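Local coordinates for alpha-galactosidase (Lactobacillus brevis, PDB 3MI6), which probably hydrolyses terminal, non-reducing alpha-D-galactose residues from alpha-galactosides such as galactose oligosaccharides, galactomannans and galactolipids, at residues Q216-L221 / G256-A261; N230-L235 / G249-Y254; M350-Q355 / D607-A612; T588-R593 / D617-Q622. All blocks are in the same frame, centred on the assembly; numbering follows the deposited sequence.

Interaction 1: Q216-L221 / G256-A261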
loop_
_atom_site.group_PDB
_atom_site.type_symbol
_atom_site.label_atom_id
_atom_site.label_comp_id
_atom_site.label_asym_id
_atom_site.label_seq_id
_atom_site.Cartn_x
_atom_site.Cartn_y
_atom_site.Cartn_z
ATOM N N GLN D 216 16.555 -11.209 5.103
ATOM C CA GLN D 216 16.670 -9.756 5.118
ATOM C C GLN D 216 17.531 -9.443 6.308
ATOM O O GLN D 216 17.164 -9.719 7.467
ATOM C CB GLN D 216 15.330 -9.052 5.277
ATOM C CG GLN D 216 14.441 -9.674 6.307
ATOM C CD GLN D 216 13.223 -10.315 5.689
ATOM O OE1 GLN D 216 13.085 -11.551 5.664
ATOM N NE2 GLN D 216 12.323 -9.473 5.162
ATOM N N SER D 217 18.693 -8.880 6.019
ATOM C CA SER D 217 19.631 -8.593 7.061
ATOM C C SER D 217 20.225 -7.225 6.787
ATOM O O SER D 217 20.073 -6.672 5.688
ATOM C CB SER D 217 20.719 -9.666 7.047
ATOM O OG SER D 217 21.384 -9.702 5.788
ATOM N N ILE D 218 20.871 -6.671 7.805
ATOM C CA ILE D 218 21.779 -5.558 7.618
ATOM C C ILE D 218 23.057 -5.889 8.383
ATOM O O ILE D 218 23.017 -6.584 9.377
ATOM C CB ILE D 218 21.176 -4.251 8.145
ATOM C CG1 ILE D 218 21.137 -4.258 9.676
ATOM C CG2 ILE D 218 19.810 -4.033 7.559
ATOM C CD1 ILE D 218 19.862 -3.694 10.236
ATOM N N SER D 219 24.190 -5.384 7.918
ATOM C CA SER D 219 25.476 -5.797 8.470
ATOM C C SER D 219 26.583 -4.740 8.331
ATOM O O SER D 219 26.409 -3.684 7.712
ATOM C CB SER D 219 25.928 -7.118 7.812
ATOM O OG SER D 219 26.041 -7.006 6.392
ATOM N N SER D 220 27.735 -5.044 8.906
ATOM C CA SER D 220 28.894 -4.194 8.727
ATOM C C SER D 220 30.154 -5.038 8.511
ATOM O O SER D 220 30.387 -6.019 9.230
ATOM C CB SER D 220 29.045 -3.278 9.941
ATOM O OG SER D 220 29.896 -2.191 9.654
ATOM N N LEU D 221 30.949 -4.659 7.509
ATOM C CA LEU D 221 32.246 -5.275 7.243
ATOM C C LEU D 221 33.346 -4.277 7.416
ATOM O O LEU D 221 34.428 -4.462 6.875
ATOM C CB LEU D 221 32.318 -5.750 5.812
ATOM C CG LEU D 221 31.356 -6.894 5.593
ATOM C CD1 LEU D 221 31.148 -7.159 4.100
ATOM C CD2 LEU D 221 31.913 -8.090 6.349
ATOM N N GLY D 256 32.100 -3.246 16.473
ATOM C CA GLY D 256 32.821 -3.697 15.302
ATOM C C GLY D 256 31.855 -4.300 14.314
ATOM O O GLY D 256 30.700 -3.872 14.241
ATOM N N ASN D 257 32.314 -5.294 13.557
ATOM C CA ASN D 257 31.474 -5.906 12.540
ATOM C C ASN D 257 30.260 -6.588 13.129
ATOM O O ASN D 257 30.391 -7.443 13.991
ATOM C CB ASN D 257 32.281 -6.907 11.751
ATOM C CG ASN D 257 33.311 -6.247 10.896
ATOM O OD1 ASN D 257 33.276 -5.041 10.707
ATOM N ND2 ASN D 257 34.233 -7.031 10.356
ATOM N N PHE D 258 29.068 -6.216 12.678
ATOM C CA PHE D 258 27.878 -6.891 13.182
ATOM C C PHE D 258 26.984 -7.471 12.089
ATOM O O PHE D 258 27.088 -7.098 10.919
ATOM C CB PHE D 258 27.072 -5.957 14.077
ATOM C CG PHE D 258 26.267 -4.952 13.325
ATOM C CD1 PHE D 258 26.812 -3.730 12.977
ATOM C CD2 PHE D 258 24.966 -5.219 12.967
ATOM C CE1 PHE D 258 26.070 -2.787 12.294
ATOM C CE2 PHE D 258 24.227 -4.279 12.286
ATOM C CZ PHE D 258 24.786 -3.057 11.950
ATOM N N LEU D 259 26.110 -8.391 12.492
ATOM C CA LEU D 259 25.021 -8.891 11.640
ATOM C C LEU D 259 23.659 -8.868 12.363
ATOM O O LEU D 259 23.534 -9.304 13.491
ATOM C CB LEU D 259 25.332 -10.303 11.131
ATOM C CG LEU D 259 24.186 -11.070 10.476
ATOM C CD1 LEU D 259 23.995 -10.598 9.065
ATOM C CD2 LEU D 259 24.472 -12.556 10.489
ATOM N N ASP D 260 22.655 -8.326 11.696
ATOM C CA ASP D 260 21.270 -8.368 12.149
ATOM C C ASP D 260 20.510 -9.068 11.060
ATOM O O ASP D 260 20.333 -8.519 9.981
ATOM C CB ASP D 260 20.706 -6.965 12.290
ATOM C CG ASP D 260 21.038 -6.334 13.614
ATOM O OD1 ASP D 260 21.788 -6.931 14.421
ATOM O OD2 ASP D 260 20.537 -5.219 13.854
ATOM N N ALA D 261 20.068 -10.284 11.324
ATOM C CA ALA D 261 19.545 -11.100 10.250
ATOM C C ALA D 261 18.231 -11.722 10.631
ATOM O O ALA D 261 18.065 -12.249 11.731
ATOM C CB ALA D 261 20.551 -12.159 9.833
HETATM O O HOH W 1 36.114 -6.191 8.428
#

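Interaction 2: N230-L235 / G249-Y254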
loop_
_atom_site.group_PDB
_atom_site.type_symbol
_atom_site.label_atom_id
_atom_site.label_comp_id
_atom_site.label_asym_id
_atom_site.label_seq_id
_atom_site.Cartn_x
_atom_site.Cartn_y
_atom_site.Cartn_z
ATOM N N ASN D 230 22.908 0.665 11.518
ATOM C CA ASN D 230 23.066 0.557 12.965
ATOM C C ASN D 230 22.643 -0.808 13.475
ATOM O O ASN D 230 21.740 -1.424 12.905
ATOM C CB ASN D 230 22.235 1.618 13.682
ATOM C CG ASN D 230 22.610 1.738 15.127
ATOM O OD1 ASN D 230 23.459 2.547 15.486
ATOM N ND2 ASN D 230 22.021 0.901 15.964
ATOM N N PRO D 231 23.283 -1.280 14.561
ATOM C CA PRO D 231 22.989 -2.597 15.147
ATOM C C PRO D 231 21.578 -2.729 15.708
ATOM O O PRO D 231 21.119 -3.850 15.893
ATOM C CB PRO D 231 24.007 -2.711 16.287
ATOM C CG PRO D 231 25.127 -1.816 15.886
ATOM C CD PRO D 231 24.481 -0.669 15.165
ATOM N N PHE D 232 20.904 -1.620 15.985
ATOM C CA PHE D 232 19.549 -1.680 16.545
ATOM C C PHE D 232 18.426 -1.869 15.518
ATOM O O PHE D 232 18.370 -1.180 14.501
ATOM C CB PHE D 232 19.239 -0.430 17.356
ATOM C CG PHE D 232 17.831 -0.367 17.805
ATOM C CD1 PHE D 232 17.375 -1.231 18.792
ATOM C CD2 PHE D 232 16.942 0.519 17.221
ATOM C CE1 PHE D 232 16.047 -1.198 19.207
ATOM C CE2 PHE D 232 15.614 0.574 17.632
ATOM C CZ PHE D 232 15.160 -0.287 18.629
HETATM N N MSE D 233 17.503 -2.775 15.798
HETATM C CA MSE D 233 16.409 -3.024 14.865
HETATM C C MSE D 233 15.168 -3.413 15.628
HETATM O O MSE D 233 15.250 -3.719 16.818
HETATM C CB MSE D 233 16.775 -4.157 13.923
HETATM C CG MSE D 233 17.004 -5.465 14.635
HETATM SE SE MSE D 233 17.285 -6.968 13.430
HETATM C CE MSE D 233 15.450 -7.558 13.213
HETATM N N MSE D 234 14.024 -3.420 14.944
HETATM C CA MSE D 234 12.765 -3.806 15.571
HETATM C C MSE D 234 11.988 -4.751 14.688
HETATM O O MSE D 234 12.139 -4.725 13.458
HETATM C CB MSE D 234 11.923 -2.583 15.883
HETATM C CG MSE D 234 12.615 -1.629 16.824
HETATM SE SE MSE D 234 11.550 -0.086 17.365
HETATM C CE MSE D 234 11.418 0.771 15.618
ATOM N N LEU D 235 11.194 -5.618 15.319
ATOM C CA LEU D 235 10.161 -6.360 14.606
ATOM C C LEU D 235 8.821 -5.870 15.112
ATOM O O LEU D 235 8.440 -6.171 16.250
ATOM C CB LEU D 235 10.248 -7.856 14.874
ATOM C CG LEU D 235 11.221 -8.767 14.135
ATOM C CD1 LEU D 235 10.727 -10.196 14.291
ATOM C CD2 LEU D 235 11.312 -8.397 12.674
ATOM N N GLY D 249 12.556 -5.497 20.122
ATOM C CA GLY D 249 13.701 -4.637 19.904
ATOM C C GLY D 249 14.967 -5.418 20.136
ATOM O O GLY D 249 15.065 -6.171 21.091
ATOM N N PHE D 250 15.941 -5.247 19.260
ATOM C CA PHE D 250 17.191 -5.974 19.387
ATOM C C PHE D 250 18.341 -5.001 19.299
ATOM O O PHE D 250 18.437 -4.243 18.335
ATOM C CB PHE D 250 17.329 -6.991 18.248
ATOM C CG PHE D 250 16.177 -7.937 18.136
ATOM C CD1 PHE D 250 14.983 -7.531 17.575
ATOM C CD2 PHE D 250 16.287 -9.231 18.584
ATOM C CE1 PHE D 250 13.924 -8.396 17.469
ATOM C CE2 PHE D 250 15.219 -10.106 18.480
ATOM C CZ PHE D 250 14.035 -9.685 17.923
ATOM N N ASN D 251 19.218 -5.009 20.291
ATOM C CA ASN D 251 20.461 -4.260 20.151
ATOM C C ASN D 251 21.710 -5.083 20.558
ATOM O O ASN D 251 21.611 -6.264 20.883
ATOM C CB ASN D 251 20.375 -2.902 20.852
ATOM C CG ASN D 251 21.295 -1.852 20.217
ATOM O OD1 ASN D 251 22.241 -2.188 19.494
ATOM N ND2 ASN D 251 21.026 -0.574 20.496
ATOM N N LEU D 252 22.885 -4.469 20.529
ATOM C CA LEU D 252 24.123 -5.227 20.605
ATOM C C LEU D 252 25.217 -4.412 21.265
ATOM O O LEU D 252 25.596 -3.369 20.754
ATOM C CB LEU D 252 24.572 -5.542 19.190
ATOM C CG LEU D 252 24.908 -6.975 18.843
ATOM C CD1 LEU D 252 26.188 -7.000 17.972
ATOM C CD2 LEU D 252 25.027 -7.834 20.115
ATOM N N VAL D 253 25.750 -4.865 22.392
ATOM C CA VAL D 253 26.854 -4.106 22.967
ATOM C C VAL D 253 28.171 -4.456 22.290
ATOM O O VAL D 253 28.952 -5.205 22.831
ATOM C CB VAL D 253 26.994 -4.337 24.446
ATOM C CG1 VAL D 253 27.864 -3.236 25.031
ATOM C CG2 VAL D 253 25.632 -4.366 25.088
ATOM N N TYR D 254 28.396 -3.901 21.105
ATOM C CA TYR D 254 29.555 -4.208 20.281
ATOM C C TYR D 254 29.758 -3.036 19.338
ATOM O O TYR D 254 28.830 -2.290 19.085
ATOM C CB TYR D 254 29.303 -5.490 19.489
ATOM C CG TYR D 254 30.550 -6.072 18.876
ATOM C CD1 TYR D 254 31.647 -6.390 19.669
ATOM C CD2 TYR D 254 30.633 -6.303 17.501
ATOM C CE1 TYR D 254 32.790 -6.914 19.111
ATOM C CE2 TYR D 254 31.771 -6.823 16.927
ATOM C CZ TYR D 254 32.848 -7.132 17.738
ATOM O OH TYR D 254 33.996 -7.641 17.179
#

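Interaction 3: M350-Q355 / D607-A612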
loop_
_atom_site.group_PDB
_atom_site.type_symbol
_atom_site.label_atom_id
_atom_site.label_comp_id
_atom_site.label_asym_id
_atom_site.label_seq_id
_atom_site.Cartn_x
_atom_site.Cartn_y
_atom_site.Cartn_z
HETATM N N MSE D 350 41.742 32.262 22.293
HETATM C CA MSE D 350 41.472 32.947 23.541
HETATM C C MSE D 350 40.305 33.925 23.383
HETATM O O MSE D 350 39.462 34.055 24.271
HETATM C CB MSE D 350 42.725 33.661 24.044
HETATM C CG MSE D 350 42.728 33.816 25.544
HETATM SE SE MSE D 350 42.492 32.072 26.391
HETATM C CE MSE D 350 44.369 31.502 26.360
ATOM N N THR D 351 40.256 34.610 22.247
ATOM C CA THR D 351 39.132 35.485 21.971
ATOM C C THR D 351 37.837 34.680 22.079
ATOM O O THR D 351 36.841 35.167 22.611
ATOM C CB THR D 351 39.243 36.186 20.586
ATOM O OG1 THR D 351 39.063 35.234 19.530
ATOM C CG2 THR D 351 40.593 36.875 20.430
ATOM N N ILE D 352 37.859 33.443 21.592
ATOM C CA ILE D 352 36.687 32.580 21.666
ATOM C C ILE D 352 36.370 32.268 23.118
ATOM O O ILE D 352 35.284 32.573 23.606
ATOM C CB ILE D 352 36.875 31.262 20.859
ATOM C CG1 ILE D 352 37.023 31.566 19.366
ATOM C CG2 ILE D 352 35.698 30.302 21.074
ATOM C CD1 ILE D 352 36.899 30.347 18.469
ATOM N N VAL D 353 37.331 31.674 23.810
ATOM C CA VAL D 353 37.145 31.285 25.200
ATOM C C VAL D 353 36.553 32.417 26.049
ATOM O O VAL D 353 35.722 32.172 26.923
ATOM C CB VAL D 353 38.470 30.766 25.822
ATOM C CG1 VAL D 353 38.423 30.836 27.336
ATOM C CG2 VAL D 353 38.753 29.351 25.362
ATOM N N ASN D 354 36.978 33.650 25.777
ATOM C CA ASN D 354 36.546 34.817 26.545
ATOM C C ASN D 354 35.116 35.222 26.258
ATOM O O ASN D 354 34.338 35.478 27.178
ATOM C CB ASN D 354 37.471 36.005 26.291
ATOM C CG ASN D 354 38.643 36.040 27.244
ATOM O OD1 ASN D 354 39.699 36.593 26.923
ATOM N ND2 ASN D 354 38.466 35.450 28.426
ATOM N N GLN D 355 34.786 35.294 24.973
ATOM C CA GLN D 355 33.416 35.529 24.551
ATOM C C GLN D 355 32.521 34.392 25.029
ATOM O O GLN D 355 31.408 34.627 25.501
ATOM C CB GLN D 355 33.329 35.646 23.029
ATOM C CG GLN D 355 31.907 35.793 22.497
ATOM C CD GLN D 355 31.292 37.130 22.859
ATOM O OE1 GLN D 355 31.262 38.051 22.047
ATOM N NE2 GLN D 355 30.800 37.241 24.082
ATOM N N ASP D 607 31.922 30.423 15.134
ATOM C CA ASP D 607 32.805 31.501 15.527
ATOM C C ASP D 607 31.996 32.633 16.131
ATOM O O ASP D 607 31.589 33.551 15.423
ATOM C CB ASP D 607 33.581 32.011 14.324
ATOM C CG ASP D 607 34.723 32.900 14.722
ATOM O OD1 ASP D 607 34.816 33.217 15.926
ATOM O OD2 ASP D 607 35.536 33.267 13.846
ATOM N N ILE D 608 31.757 32.564 17.436
ATOM C CA ILE D 608 30.938 33.565 18.117
ATOM C C ILE D 608 31.629 34.926 18.223
ATOM O O ILE D 608 30.981 35.927 18.531
ATOM C CB ILE D 608 30.499 33.091 19.512
ATOM C CG1 ILE D 608 31.706 32.676 20.342
ATOM C CG2 ILE D 608 29.549 31.928 19.401
ATOM C CD1 ILE D 608 31.331 32.134 21.683
ATOM N N THR D 609 32.937 34.967 17.963
ATOM C CA THR D 609 33.652 36.237 17.854
ATOM C C THR D 609 33.191 37.038 16.623
ATOM O O THR D 609 33.385 38.250 16.562
ATOM C CB THR D 609 35.200 36.051 17.827
ATOM O OG1 THR D 609 35.655 35.852 16.482
ATOM C CG2 THR D 609 35.633 34.878 18.699
ATOM N N LYS D 610 32.572 36.354 15.660
ATOM C CA LYS D 610 32.077 36.964 14.418
ATOM C C LYS D 610 30.564 37.197 14.411
ATOM O O LYS D 610 29.927 37.122 13.362
ATOM C CB LYS D 610 32.424 36.085 13.205
ATOM C CG LYS D 610 33.866 36.148 12.735
ATOM C CD LYS D 610 34.007 35.528 11.335
ATOM C CE LYS D 610 35.479 35.337 10.919
ATOM N NZ LYS D 610 36.290 36.599 10.945
HETATM N N MSE D 611 29.989 37.476 15.573
HETATM C CA MSE D 611 28.541 37.619 15.688
HETATM C C MSE D 611 28.130 39.011 16.125
HETATM O O MSE D 611 28.797 39.641 16.944
HETATM C CB MSE D 611 27.996 36.621 16.701
HETATM C CG MSE D 611 27.739 35.223 16.161
HETATM SE SE MSE D 611 26.952 34.082 17.547
HETATM C CE MSE D 611 25.776 32.997 16.417
ATOM N N ALA D 612 27.007 39.472 15.587
ATOM C CA ALA D 612 26.437 40.764 15.962
ATOM C C ALA D 612 25.901 40.724 17.388
ATOM O O ALA D 612 25.529 39.659 17.878
ATOM C CB ALA D 612 25.320 41.155 14.990
#

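Interaction 4: T588-R593 / D617-Q622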
loop_
_atom_site.group_PDB
_atom_site.type_symbol
_atom_site.label_atom_id
_atom_site.label_comp_id
_atom_site.label_asym_id
_atom_site.label_seq_id
_atom_site.Cartn_x
_atom_site.Cartn_y
_atom_site.Cartn_z
ATOM N N THR D 588 18.970 28.497 8.054
ATOM C CA THR D 588 17.977 28.194 9.069
ATOM C C THR D 588 17.995 29.256 10.153
ATOM O O THR D 588 19.034 29.819 10.439
ATOM C CB THR D 588 18.314 26.838 9.690
ATOM O OG1 THR D 588 17.736 25.790 8.886
ATOM C CG2 THR D 588 17.773 26.758 11.080
ATOM N N SER D 589 16.868 29.543 10.778
ATOM C CA SER D 589 16.903 30.542 11.853
ATOM C C SER D 589 17.810 30.094 12.994
ATOM O O SER D 589 18.008 28.896 13.211
ATOM C CB SER D 589 15.502 30.799 12.400
ATOM O OG SER D 589 14.994 29.624 12.996
ATOM N N LEU D 590 18.353 31.037 13.749
ATOM C CA LEU D 590 19.105 30.643 14.934
ATOM C C LEU D 590 18.189 29.984 15.979
ATOM O O LEU D 590 18.615 29.122 16.744
ATOM C CB LEU D 590 19.852 31.837 15.511
ATOM C CG LEU D 590 20.617 31.694 16.816
ATOM C CD1 LEU D 590 21.646 30.584 16.740
ATOM C CD2 LEU D 590 21.277 33.023 17.089
ATOM N N LYS D 591 16.923 30.389 15.998
ATOM C CA LYS D 591 15.936 29.814 16.911
ATOM C C LYS D 591 15.720 28.323 16.655
ATOM O O LYS D 591 15.615 27.537 17.584
ATOM C CB LYS D 591 14.610 30.574 16.805
ATOM C CG LYS D 591 13.469 30.005 17.639
ATOM C CD LYS D 591 12.107 30.504 17.145
ATOM C CE LYS D 591 10.995 30.015 18.083
ATOM N NZ LYS D 591 9.593 30.301 17.590
ATOM N N THR D 592 15.668 27.925 15.398
ATOM C CA THR D 592 15.431 26.529 15.088
ATOM C C THR D 592 16.660 25.653 15.358
ATOM O O THR D 592 16.544 24.615 16.013
ATOM C CB THR D 592 14.941 26.357 13.640
ATOM O OG1 THR D 592 13.718 27.095 13.455
ATOM C CG2 THR D 592 14.702 24.884 13.327
ATOM N N ARG D 593 17.830 26.069 14.861
ATOM C CA ARG D 593 19.092 25.384 15.165
ATOM C C ARG D 593 19.232 25.153 16.665
ATOM O O ARG D 593 19.601 24.061 17.103
ATOM C CB ARG D 593 20.320 26.139 14.631
ATOM C CG ARG D 593 20.196 26.555 13.197
ATOM C CD ARG D 593 21.511 26.917 12.553
ATOM N NE ARG D 593 22.233 28.042 13.165
ATOM C CZ ARG D 593 22.066 29.328 12.860
ATOM N NH1 ARG D 593 21.160 29.702 11.973
ATOM N NH2 ARG D 593 22.801 30.249 13.466
ATOM N N ASP D 617 23.159 37.964 22.090
ATOM C CA ASP D 617 22.131 37.956 23.121
ATOM C C ASP D 617 21.173 36.780 22.970
ATOM O O ASP D 617 20.700 36.214 23.965
ATOM C CB ASP D 617 21.340 39.261 23.131
ATOM C CG ASP D 617 20.226 39.250 24.162
ATOM O OD1 ASP D 617 20.540 39.294 25.378
ATOM O OD2 ASP D 617 19.041 39.184 23.757
ATOM N N GLN D 618 20.878 36.425 21.724
ATOM C CA GLN D 618 20.007 35.296 21.436
ATOM C C GLN D 618 20.635 34.020 21.985
ATOM O O GLN D 618 19.983 33.209 22.647
ATOM C CB GLN D 618 19.799 35.189 19.933
ATOM C CG GLN D 618 18.658 34.296 19.512
ATOM C CD GLN D 618 18.259 34.514 18.061
ATOM O OE1 GLN D 618 17.431 33.780 17.524
ATOM N NE2 GLN D 618 18.849 35.529 17.419
ATOM N N VAL D 619 21.924 33.867 21.728
ATOM C CA VAL D 619 22.654 32.706 22.192
ATOM C C VAL D 619 22.709 32.646 23.710
ATOM O O VAL D 619 22.412 31.621 24.299
ATOM C CB VAL D 619 24.058 32.679 21.617
ATOM C CG1 VAL D 619 24.845 31.557 22.243
ATOM C CG2 VAL D 619 23.987 32.504 20.123
ATOM N N LYS D 620 23.082 33.754 24.338
ATOM C CA LYS D 620 23.103 33.846 25.796
ATOM C C LYS D 620 21.787 33.344 26.373
ATOM O O LYS D 620 21.761 32.722 27.434
ATOM C CB LYS D 620 23.346 35.298 26.229
ATOM C CG LYS D 620 23.641 35.531 27.704
ATOM C CD LYS D 620 24.165 36.958 27.881
ATOM C CE LYS D 620 24.925 37.179 29.196
ATOM N NZ LYS D 620 24.014 37.494 30.340
ATOM N N LYS D 621 20.689 33.606 25.670
ATOM C CA LYS D 621 19.381 33.251 26.204
ATOM C C LYS D 621 19.071 31.781 25.983
ATOM O O LYS D 621 18.493 31.132 26.860
ATOM C CB LYS D 621 18.270 34.159 25.661
ATOM C CG LYS D 621 18.413 35.610 26.091
ATOM C CD LYS D 621 17.166 36.428 25.795
ATOM C CE LYS D 621 17.330 37.852 26.324
ATOM N NZ LYS D 621 16.091 38.670 26.173
ATOM N N GLN D 622 19.469 31.256 24.825
ATOM C CA GLN D 622 19.385 29.819 24.581
ATOM C C GLN D 622 20.093 29.027 25.690
ATOM O O GLN D 622 19.568 28.021 26.182
ATOM C CB GLN D 622 19.972 29.455 23.219
ATOM C CG GLN D 622 19.253 30.064 22.039
ATOM C CD GLN D 622 19.730 29.490 20.718
ATOM O OE1 GLN D 622 20.801 28.906 20.652
ATOM N NE2 GLN D 622 18.934 29.646 19.662
HETATM O O HOH W 2 16.177 33.311 15.140
#

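Interaction 1: Q216-L221 / G256-A261
F258 lies with one face of its ring against the backbone at S219 and S220, and it buries more surface than any other residue here. S219 CA sits above that face, offset toward the rim, together with S220 N. The methylene of S220 comes in beside it, with CB 3.8 Å from both F258 CD1 and F258 CE1, while S220 OG is hydrogen-bonded to A224 O. F258 reaches over the neighbouring strand because CG stands between its own backbone N and carbonyl carbon (chi1 77°), which turns the ring toward S220 and I218. On the ring's other flank I218 crosses at a slant, its CG1 4.0 Å from F258 CE2. The same CG1 packs on the CB of D260, 3.8 Å away, on the sheet face that I218 and D260 share. S217, S219, L259 and A261 make up the other face, where S217 CB meets A261 CB at 3.7 Å.

Backbone bonds tie the two strands together. I218 and D260 form a hydrogen-bonded pair, I218 N to D260 O and D260 N to I218 O, each 2.9 Å, and S220 N donates to F258 O just beyond it. Farther along, a water joins L221 O to N257 ND2, while N257 OD1 takes the backbone N of M223. S217 also pairs in an antiparallel beta ladder with a strand of a second copy of the protein, carrying the sheet across the interface. These are two neighbouring strands of an antiparallel beta sheet, their segments running at 164°, in the N-terminal domain of a family 36 glycoside hydrolase.

Interaction 2: N230-L235 / G249-Y254
M233 and F250 form the hydrogen-bonded pair of a beta hairpin whose strands, 233-236 and 247-252, lie side by side within the large antiparallel sheet of the N-terminal domain. M233 N donates to F250 O at 3.1 Å, and F250 N returns the bond to M233 O at 3.0 Å. Next along the hairpin, M234 faces G249 as a non-hydrogen-bonded pair. F250 O has a second, weaker approach from the CA-H of F232.

Apolar contact fills the face that M233 and F250 share. M233, a selenomethionine, lays its CG 3.9 Å from F250 CB; farther out the chain bends, and SE stands 5.4 Å from the centroid of the F250 ring, oblique to it, a Met-aromatic contact. L235 CG approaches the same ring near CE1, and M233 O lies at the ring's edge. P231 CB touches L252 CB at the loop end, while F232 packs on M312 of helix 305-319.

N251 brings a polar side chain into this packing. Its CG is anti to the backbone N (chi1 -152°), and the side chains of N251 and F232 cross at about a right angle, ring and amide planes 48° apart, with N251 ND2 3.6 Å from F232 CB; ND2 also makes a weak hydrogen bond to Y567 OH. Cut back to alanine, this position would probably lose the packing on F232 CB and leave L252 N without its side-chain acceptor and Y567 OH without a weak partner. Within its own segment, N251 OD1 accepts from L252 N at 2.6 Å, the donor tilted 30° from the plane of the side-chain carbonyl.

Interaction 3: M350-Q355 / D607-A612
Q355 and I608 meet carbon on carbon: Q355 CG is 3.8 Å from I608 CD1 and the two chains cross at a slant. Q355 runs anti to its backbone N at chi1 (176°) and then bends at chi2, which brings CG against the isoleucine's CG1 and CD1. One helical turn back, T609 presents its methyl crosswise to two residues: T609 CG2 lies 3.7 Å from I352 CG1 and 3.5 Å from T351 OG1. That hydroxyl is bonded to K348 O in its own helix.

Behind this first shell, T609 is held by D607. T609 OG1 donates to D607 OD1 at 2.8 Å, on the syn side and 34° out of the carboxylate plane, and T609 N adds a weak bond to the same oxygen. K348 NZ makes a weak hydrogen bond to T609 OG1 and a long, weak ion pair with D607 OD2. Farther out, I352 packs on F364 of strand 363-366, and Q355 touches L616.

Segments 350-355 and 607-612, the latter in the link from barrel strand 601-604 to helix 613-628, thus pack apolarly through methyl and methylene groups, and the directed bonding between loop and helix 346-358 comes from K348, weakly.

Interaction 4: T588-R593 / D617-Q622
The Q622 amide meets L590 with its NE2, which donates to L590 O at 3.0 Å; the acceptor lies in the amide plane, but the donor stands above the carbonyl plane of L590, 53° out of it. OE1 of the same amide bonds Y604 OH, so both ends of the group are held. L590 and Q618 reach toward each other from opposite directions, L590 CD2 being 3.5 Å from both Q618 CD and Q618 NE2. The R593 guanidinium has L590 CA over one face, offset toward the rim, and T588 O in its plane at the edge.

V619 CG2 closes on L590 CD2 at 4.1 Å. A water bridges the segments, donating to Q618 OE1 at 2.7 Å and accepting from K591 N in the first turn of the helix that S589 N-caps through its OG, which accepts from T592 N. Replacing Q618 with an alanine would probably remove much of the packing on L590 CD2 and leave that water without its acceptor.

L590 packs on V576 of strand 572-576, and Y604 belongs to strand 601-604, so helices 590-597 and 613-628 meet on the outside of the barrel; K591 and T592 reach T729 in C-terminal strand 728-736.

In the fold
The four contacts fall into two pairs. Interactions 1 and 2 have centres 10 Å apart in the N-terminal domain, and along the chain the second is nested inside the loop closed by the first; they touch where F258 CZ meets P231 N at 3.5 Å and D260 CB meets M233 SE at 3.6 Å. Interactions 3 and 4, centres 15 Å apart, alternate along the barrel domain and touch at M611 CE and V619 CG2. Predicted substrate-binding residues lie near one contact of each pair: the M480 side chain is about 9 Å from that of S220 in interaction 1, and D367 about 10 Å from I352 in interaction 3, while interactions 2 and 4 lie away from the site.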